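Local coordinates for protein FACT complex subunit (Chaetomium thermophilum var. thermophilum, PDB 4KHB) that forms part of the FACT complex, a histone chaperone that probably reorganises nucleosomes, this piece being a PH-like domain of Spt16 that pairs with the N-terminal Pob3 fragment, at residues A[17-20]-A[21-24]; A[38-42]-A[43-47]; A[98-102]-A[103-107]. All blocks are in the same frame, centred on the assembly; numbering follows the deposited sequence.

From the N terminus, contact 1 is a tight turn in the loop before strand 28-30, contact 2 is the turn of the hairpin formed by strands 35-40 and 43-48, and contact 3 is the bend where strand 91-100 passes into helix 103-121. Each is local, and they follow one another in series, with no nesting or crossing. Side chains link them in space: V22 of contact 1 packs on P44 of contact 2, and the F98 ring of contact 3 lies against L38 and P39. Contact 2 thus stands between the N-terminal loop and the sheet that leads into the C-terminal helix. Contacts 2 and 3 both also meet the Pob3 chain.

Contact 1 (A[17-20]-A[21-24])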
loop_
_atom_site.group_PDB
_atom_site.type_symbol
_atom_site.label_atom_id
_atom_site.label_comp_id
_atom_site.label_asym_id
_atom_site.label_seq_id
_atom_site.Cartn_x
_atom_site.Cartn_y
_atom_site.Cartn_z
ATOM N N GLN A 17 -4.348 -15.367 6.464
ATOM C CA GLN A 17 -3.092 -16.105 6.391
ATOM C C GLN A 17 -1.889 -15.184 6.524
ATOM O O GLN A 17 -0.750 -15.647 6.579
ATOM C CB GLN A 17 -2.988 -16.900 5.087
ATOM C CG GLN A 17 -4.302 -17.403 4.536
ATOM C CD GLN A 17 -4.123 -18.145 3.226
ATOM O OE1 GLN A 17 -4.151 -17.546 2.154
ATOM N NE2 GLN A 17 -3.938 -19.456 3.308
ATOM N N LEU A 18 -2.145 -13.880 6.559
ATOM C CA LEU A 18 -1.081 -12.907 6.765
ATOM C C LEU A 18 -0.575 -12.996 8.203
ATOM O O LEU A 18 -1.368 -13.148 9.136
ATOM C CB LEU A 18 -1.571 -11.493 6.437
ATOM C CG LEU A 18 -1.669 -11.184 4.939
ATOM C CD1 LEU A 18 -2.526 -9.954 4.655
ATOM C CD2 LEU A 18 -0.280 -11.011 4.358
ATOM N N PRO A 19 0.754 -12.912 8.385
ATOM C CA PRO A 19 1.378 -12.951 9.716
ATOM C C PRO A 19 0.867 -11.810 10.594
ATOM O O PRO A 19 0.784 -10.679 10.121
ATOM C CB PRO A 19 2.873 -12.767 9.425
ATOM C CG PRO A 19 3.047 -12.943 7.957
ATOM C CD PRO A 19 1.729 -12.772 7.288
ATOM N N PRO A 20 0.510 -12.109 11.855
ATOM C CA PRO A 20 -0.164 -11.146 12.738
ATOM C C PRO A 20 0.601 -9.842 12.978
ATOM O O PRO A 20 -0.033 -8.823 13.256
ATOM C CB PRO A 20 -0.308 -11.923 14.053
ATOM C CG PRO A 20 -0.353 -13.347 13.630
ATOM C CD PRO A 20 0.622 -13.435 12.486
ATOM N N LYS A 21 1.927 -9.870 12.872
ATOM C CA LYS A 21 2.729 -8.669 13.095
ATOM C C LYS A 21 2.610 -7.679 11.938
ATOM O O LYS A 21 3.189 -6.590 11.979
ATOM C CB LYS A 21 4.198 -9.020 13.347
ATOM C CG LYS A 21 4.474 -9.695 14.676
ATOM C CD LYS A 21 5.970 -9.738 14.930
ATOM C CE LYS A 21 6.276 -10.151 16.353
ATOM N NZ LYS A 21 7.116 -9.104 16.998
ATOM N N VAL A 22 1.869 -8.069 10.904
ATOM C CA VAL A 22 1.517 -7.175 9.805
ATOM C C VAL A 22 0.831 -5.897 10.296
ATOM O O VAL A 22 1.005 -4.823 9.715
ATOM C CB VAL A 22 0.621 -7.920 8.773
ATOM C CG1 VAL A 22 -0.552 -7.068 8.323
ATOM C CG2 VAL A 22 1.445 -8.412 7.592
ATOM N N ARG A 23 0.078 -6.012 11.387
ATOM C CA ARG A 23 -0.685 -4.883 11.910
ATOM C C ARG A 23 0.165 -3.729 12.437
ATOM O O ARG A 23 -0.364 -2.660 12.748
ATOM C CB ARG A 23 -1.654 -5.346 13.000
ATOM C CG ARG A 23 -1.020 -5.806 14.302
ATOM C CD ARG A 23 -2.123 -6.033 15.329
ATOM N NE ARG A 23 -2.924 -7.210 15.005
ATOM C CZ ARG A 23 -3.786 -7.788 15.836
ATOM N NH1 ARG A 23 -4.470 -8.855 15.447
ATOM N NH2 ARG A 23 -3.979 -7.287 17.047
ATOM N N ASP A 24 1.473 -3.943 12.547
ATOM C CA ASP A 24 2.369 -2.913 13.058
ATOM C C ASP A 24 2.930 -2.063 11.921
ATOM O O ASP A 24 3.759 -1.177 12.152
ATOM C CB ASP A 24 3.509 -3.538 13.871
ATOM C CG ASP A 24 3.022 -4.215 15.145
ATOM O OD1 ASP A 24 2.104 -3.675 15.799
ATOM O OD2 ASP A 24 3.564 -5.286 15.495
#
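The backbone from P19 to R23 winds into a short 3-10 turn, in which V22 N donates to P19 O over 2.9 Å and R23 N makes a weaker, longer bond of 3.4 Å to P20 O. Both bonds reach back three residues. The first is reasonably straight, 158° at the hydrogen, but V22 N sits above the plane of the P19 carbonyl. A further bond of the same spacing, D24 N to K21 O, carries the turn one step on.

V22 follows its amide over the P19 carbonyl, with CB only 3.1 Å from P19 O. Its CG2 branch leans back along the chain, 4.4 Å from P19 CD and 4.5 Å from L18 CB, a loose apolar contact beside the polar bond. The other branch, CG1, turns to the P44 ring of strand 43-48, while the ring of P19 meets V28 and D30 of strand 28-30, with Y12 as a loop neighbour.

R23 behaves differently. Its CG is squeezed between the backbone N and the carbonyl carbon (chi1 69°), which sets that methylene 3.3 Å from P20 O. The chain then bends at chi3 and the guanidinium hangs obliquely near the same oxygen, NE being 3.7 Å from it. The aliphatic part of R23 therefore does the touching here. The K21 chain runs away from the turn.

Chemically, the two prolines have no N-H to give but offer carbonyls that V22 and R23 can use. The backbone thus supplies the polar links of this turn, while V22 and P19 supply apolar contacts with the rest of the domain, and K21 and R23 are exposed.

Contact 2 (A[38-42]-A[43-47]); sequences LPIMG and RPVPF
This is the tip of the beta hairpin made by strands 35-40 and 43-48, closed by M41 and G42 in a type I' turn. L38 and V45 form a hydrogen-bonded antiparallel pair, with L38 N to V45 O and V45 N to L38 O both 2.7 Å. P39 and P44 are the non-hydrogen-bonded pair next to it, and I40 N follows with a bond of 2.8 Å to R43 O. Both turn residues have positive phi, and at G42 (phi 90°) any side chain would collide with the carbonyl oxygen of M41, so glycine fits.

On the face shared by L38, I40 and V45, the CD1 methyl of I40 lies 4.0 Å from V45 CG2 and also approaches the F47 ring at its edge. L38 crosses F47 at about a right angle, its CD1 3.5 Å from F47 CD2. An alanine here, lacking CG and both methyls, would probably open a gap beside F47 CD2 and cost packing against L96. R43 extends from this face with CG anti to the backbone N (chi1 176°), and its guanidinium is bound by R56 O and S55 OG of the Pob3 chain. M41 O also bonds to Q74 of that chain. The arrangement is that of a two-residue beta hairpin with a type I' turn, glycine in second place, joining strands 35-40 and 43-48 of this PH-like domain.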
loop_
_atom_site.group_PDB
_atom_site.type_symbol
_atom_site.label_atom_id
_atom_site.label_comp_id
_atom_site.label_asym_id
_atom_site.label_seq_id
_atom_site.Cartn_x
_atom_site.Cartn_y
_atom_site.Cartn_z
ATOM N N LEU A 38 5.533 -6.176 2.556
ATOM C CA LEU A 38 6.003 -4.803 2.628
ATOM C C LEU A 38 4.855 -3.840 2.911
ATOM O O LEU A 38 3.788 -3.936 2.303
ATOM C CB LEU A 38 6.729 -4.425 1.335
ATOM C CG LEU A 38 7.791 -5.449 0.926
ATOM C CD1 LEU A 38 8.429 -5.117 -0.411
ATOM C CD2 LEU A 38 8.850 -5.554 2.008
ATOM N N PRO A 39 5.080 -2.904 3.842
ATOM C CA PRO A 39 4.059 -1.929 4.234
ATOM C C PRO A 39 4.001 -0.758 3.257
ATOM O O PRO A 39 4.921 0.060 3.212
ATOM C CB PRO A 39 4.544 -1.462 5.609
ATOM C CG PRO A 39 6.035 -1.617 5.552
ATOM C CD PRO A 39 6.299 -2.808 4.670
ATOM N N ILE A 40 2.931 -0.693 2.473
ATOM C CA ILE A 40 2.780 0.375 1.494
ATOM C C ILE A 40 1.480 1.143 1.705
ATOM O O ILE A 40 0.389 0.639 1.415
ATOM C CB ILE A 40 2.834 -0.172 0.049
ATOM C CG1 ILE A 40 4.138 -0.943 -0.179
ATOM C CG2 ILE A 40 2.715 0.957 -0.966
ATOM C CD1 ILE A 40 4.235 -1.627 -1.533
ATOM N N MET A 41 1.616 2.366 2.216
ATOM C CA MET A 41 0.492 3.279 2.425
ATOM C C MET A 41 -0.611 2.683 3.294
ATOM O O MET A 41 -1.801 2.854 3.014
ATOM C CB MET A 41 -0.068 3.757 1.084
ATOM C CG MET A 41 0.944 4.551 0.267
ATOM S SD MET A 41 1.367 6.128 1.035
ATOM C CE MET A 41 2.997 6.436 0.346
ATOM N N GLY A 42 -0.205 1.988 4.352
ATOM C CA GLY A 42 -1.150 1.460 5.316
ATOM C C GLY A 42 -1.613 0.065 4.963
ATOM O O GLY A 42 -2.522 -0.480 5.594
ATOM N N ARG A 43 -0.985 -0.517 3.948
ATOM C CA ARG A 43 -1.401 -1.817 3.453
ATOM C C ARG A 43 -0.220 -2.774 3.412
ATOM O O ARG A 43 0.834 -2.454 2.858
ATOM C CB ARG A 43 -2.029 -1.674 2.066
ATOM C CG ARG A 43 -2.421 -2.990 1.410
ATOM C CD ARG A 43 -3.292 -2.750 0.185
ATOM N NE ARG A 43 -4.451 -1.921 0.509
ATOM C CZ ARG A 43 -5.547 -2.367 1.113
ATOM N NH1 ARG A 43 -5.646 -3.643 1.465
ATOM N NH2 ARG A 43 -6.550 -1.537 1.368
ATOM N N PRO A 44 -0.398 -3.959 4.006
ATOM C CA PRO A 44 0.601 -5.029 3.969
ATOM C C PRO A 44 0.613 -5.718 2.614
ATOM O O PRO A 44 -0.339 -6.428 2.283
ATOM C CB PRO A 44 0.113 -5.998 5.047
ATOM C CG PRO A 44 -1.366 -5.751 5.143
ATOM C CD PRO A 44 -1.570 -4.303 4.832
ATOM N N VAL A 45 1.678 -5.522 1.844
ATOM C CA VAL A 45 1.726 -6.059 0.490
ATOM C C VAL A 45 2.727 -7.200 0.372
ATOM O O VAL A 45 3.922 -7.015 0.604
ATOM C CB VAL A 45 2.066 -4.968 -0.538
ATOM C CG1 VAL A 45 2.028 -5.542 -1.945
ATOM C CG2 VAL A 45 1.099 -3.803 -0.410
ATOM N N PRO A 46 2.232 -8.391 0.003
ATOM C CA PRO A 46 3.068 -9.585 -0.155
ATOM C C PRO A 46 3.869 -9.557 -1.448
ATOM O O PRO A 46 3.345 -9.138 -2.480
ATOM C CB PRO A 46 2.045 -10.733 -0.212
ATOM C CG PRO A 46 0.735 -10.139 0.227
ATOM C CD PRO A 46 0.800 -8.698 -0.149
ATOM N N PHE A 47 5.122 -9.995 -1.385
ATOM C CA PHE A 47 5.912 -10.242 -2.583
ATOM C C PHE A 47 6.610 -11.587 -2.436
ATOM O O PHE A 47 7.356 -11.814 -1.480
ATOM C CB PHE A 47 6.928 -9.120 -2.812
ATOM C CG PHE A 47 6.313 -7.824 -3.266
ATOM C CD1 PHE A 47 6.016 -7.617 -4.608
ATOM C CD2 PHE A 47 6.034 -6.813 -2.357
ATOM C CE1 PHE A 47 5.451 -6.422 -5.036
ATOM C CE2 PHE A 47 5.471 -5.616 -2.778
ATOM C CZ PHE A 47 5.177 -5.422 -4.118
#

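Contact 3 (A[98-102]-A[103-107])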
loop_
_atom_site.group_PDB
_atom_site.type_symbol
_atom_site.label_atom_id
_atom_site.label_comp_id
_atom_site.label_asym_id
_atom_site.label_seq_id
_atom_site.Cartn_x
_atom_site.Cartn_y
_atom_site.Cartn_z
ATOM N N PHE A 98 13.240 1.382 1.359
ATOM C CA PHE A 98 12.783 1.830 2.667
ATOM C C PHE A 98 13.953 2.416 3.439
ATOM O O PHE A 98 15.116 2.127 3.135
ATOM C CB PHE A 98 12.180 0.678 3.477
ATOM C CG PHE A 98 10.901 0.130 2.918
ATOM C CD1 PHE A 98 10.910 -0.928 2.022
ATOM C CD2 PHE A 98 9.680 0.658 3.317
ATOM C CE1 PHE A 98 9.726 -1.438 1.520
ATOM C CE2 PHE A 98 8.492 0.155 2.820
ATOM C CZ PHE A 98 8.515 -0.896 1.918
ATOM N N ARG A 99 13.645 3.242 4.432
ATOM C CA ARG A 99 14.668 3.775 5.320
ATOM C C ARG A 99 14.248 3.593 6.775
ATOM O O ARG A 99 13.059 3.663 7.102
ATOM C CB ARG A 99 14.971 5.248 5.015
ATOM C CG ARG A 99 13.937 6.226 5.547
ATOM C CD ARG A 99 14.432 7.659 5.458
ATOM N NE ARG A 99 13.620 8.551 6.279
ATOM C CZ ARG A 99 13.869 9.844 6.449
ATOM N NH1 ARG A 99 14.910 10.408 5.851
ATOM N NH2 ARG A 99 13.080 10.573 7.223
ATOM N N SER A 100 15.226 3.339 7.638
ATOM C CA SER A 100 14.973 3.246 9.072
ATOM C C SER A 100 16.234 3.563 9.865
ATOM O O SER A 100 17.325 3.672 9.301
ATOM C CB SER A 100 14.456 1.851 9.438
ATOM O OG SER A 100 14.371 1.691 10.842
ATOM N N THR A 101 16.077 3.719 11.176
ATOM C CA THR A 101 17.212 3.955 12.061
ATOM C C THR A 101 17.764 2.648 12.632
ATOM O O THR A 101 18.866 2.618 13.183
ATOM C CB THR A 101 16.856 4.933 13.204
ATOM O OG1 THR A 101 15.699 4.457 13.906
ATOM C CG2 THR A 101 16.561 6.317 12.641
ATOM N N ASP A 102 16.995 1.570 12.491
ATOM C CA ASP A 102 17.426 0.257 12.968
ATOM C C ASP A 102 18.375 -0.389 11.961
ATOM O O ASP A 102 17.951 -1.175 11.111
ATOM C CB ASP A 102 16.222 -0.659 13.228
ATOM C CG ASP A 102 15.065 0.063 13.897
ATOM O OD1 ASP A 102 15.311 1.076 14.585
ATOM O OD2 ASP A 102 13.911 -0.389 13.739
ATOM N N GLY A 103 19.657 -0.043 12.060
ATOM C CA GLY A 103 20.667 -0.572 11.160
ATOM C C GLY A 103 20.874 -2.071 11.248
ATOM O O GLY A 103 21.138 -2.728 10.238
ATOM N N ASP A 104 20.758 -2.614 12.455
ATOM C CA ASP A 104 20.942 -4.046 12.666
ATOM C C ASP A 104 19.743 -4.852 12.181
ATOM O O ASP A 104 19.898 -5.973 11.696
ATOM C CB ASP A 104 21.234 -4.350 14.139
ATOM C CG ASP A 104 22.646 -3.973 14.546
ATOM O OD1 ASP A 104 23.320 -3.249 13.784
ATOM O OD2 ASP A 104 23.079 -4.408 15.634
ATOM N N ARG A 105 18.549 -4.283 12.316
ATOM C CA ARG A 105 17.347 -4.949 11.830
ATOM C C ARG A 105 17.383 -5.096 10.312
ATOM O O ARG A 105 17.054 -6.155 9.782
ATOM C CB ARG A 105 16.085 -4.197 12.268
ATOM C CG ARG A 105 14.788 -4.960 12.009
ATOM C CD ARG A 105 13.612 -4.343 12.752
ATOM N NE ARG A 105 13.401 -2.948 12.376
ATOM C CZ ARG A 105 12.589 -2.550 11.401
ATOM N NH1 ARG A 105 11.906 -3.441 10.698
ATOM N NH2 ARG A 105 12.465 -1.258 11.128
ATOM N N TYR A 106 17.797 -4.039 9.617
ATOM C CA TYR A 106 17.863 -4.067 8.157
ATOM C C TYR A 106 18.964 -5.000 7.662
ATOM O O TYR A 106 18.860 -5.578 6.579
ATOM C CB TYR A 106 18.044 -2.656 7.582
ATOM C CG TYR A 106 16.745 -1.900 7.384
ATOM C CD1 TYR A 106 15.539 -2.419 7.839
ATOM C CD2 TYR A 106 16.723 -0.681 6.717
ATOM C CE1 TYR A 106 14.353 -1.740 7.654
ATOM C CE2 TYR A 106 15.535 0.007 6.524
ATOM C CZ TYR A 106 14.355 -0.529 6.996
ATOM O OH TYR A 106 13.167 0.140 6.816
ATOM N N ALA A 107 20.019 -5.142 8.457
ATOM C CA ALA A 107 21.099 -6.059 8.119
ATOM C C ALA A 107 20.597 -7.499 8.188
ATOM O O ALA A 107 20.946 -8.327 7.347
ATOM C CB ALA A 107 22.281 -5.855 9.052
#
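R105 swings CG opposite its backbone N (chi1 -170°) and bends at chi3 (59°), while D102 holds CG beside its own N (chi1 -41°), and this brings guanidinium and carboxylate together at the strand-to-helix bend. Here strand 91-100 ends in an ST turn, D102 N bonding to S100 OG, and the C-terminal helix of the PH-like domain begins at G103. NE and NH2 of R105 grip one atom, D102 OD2, side-on at 2.9 and 3.1 Å, with OD2 close to the guanidinium plane. NE uses the anti lone pair of OD2. R175 of the Pob3 chain makes a second salt bridge to OD2, and D176 of that chain pairs with R105 NH2, so charge alternates across the interface.

The helix opens with Y106 N bonding to D102 O at 3.2 Å. The Y106 side chain reaches back towards strand 91-100, where its ring rests obliquely on S100, with S100 CB 3.4 Å from Y106 CZ. At the far end its hydroxyl is hydrogen-bonded to D176 OD1 of the Pob3 chain, and Y106 OH sits 3.5 Å from F98 CB.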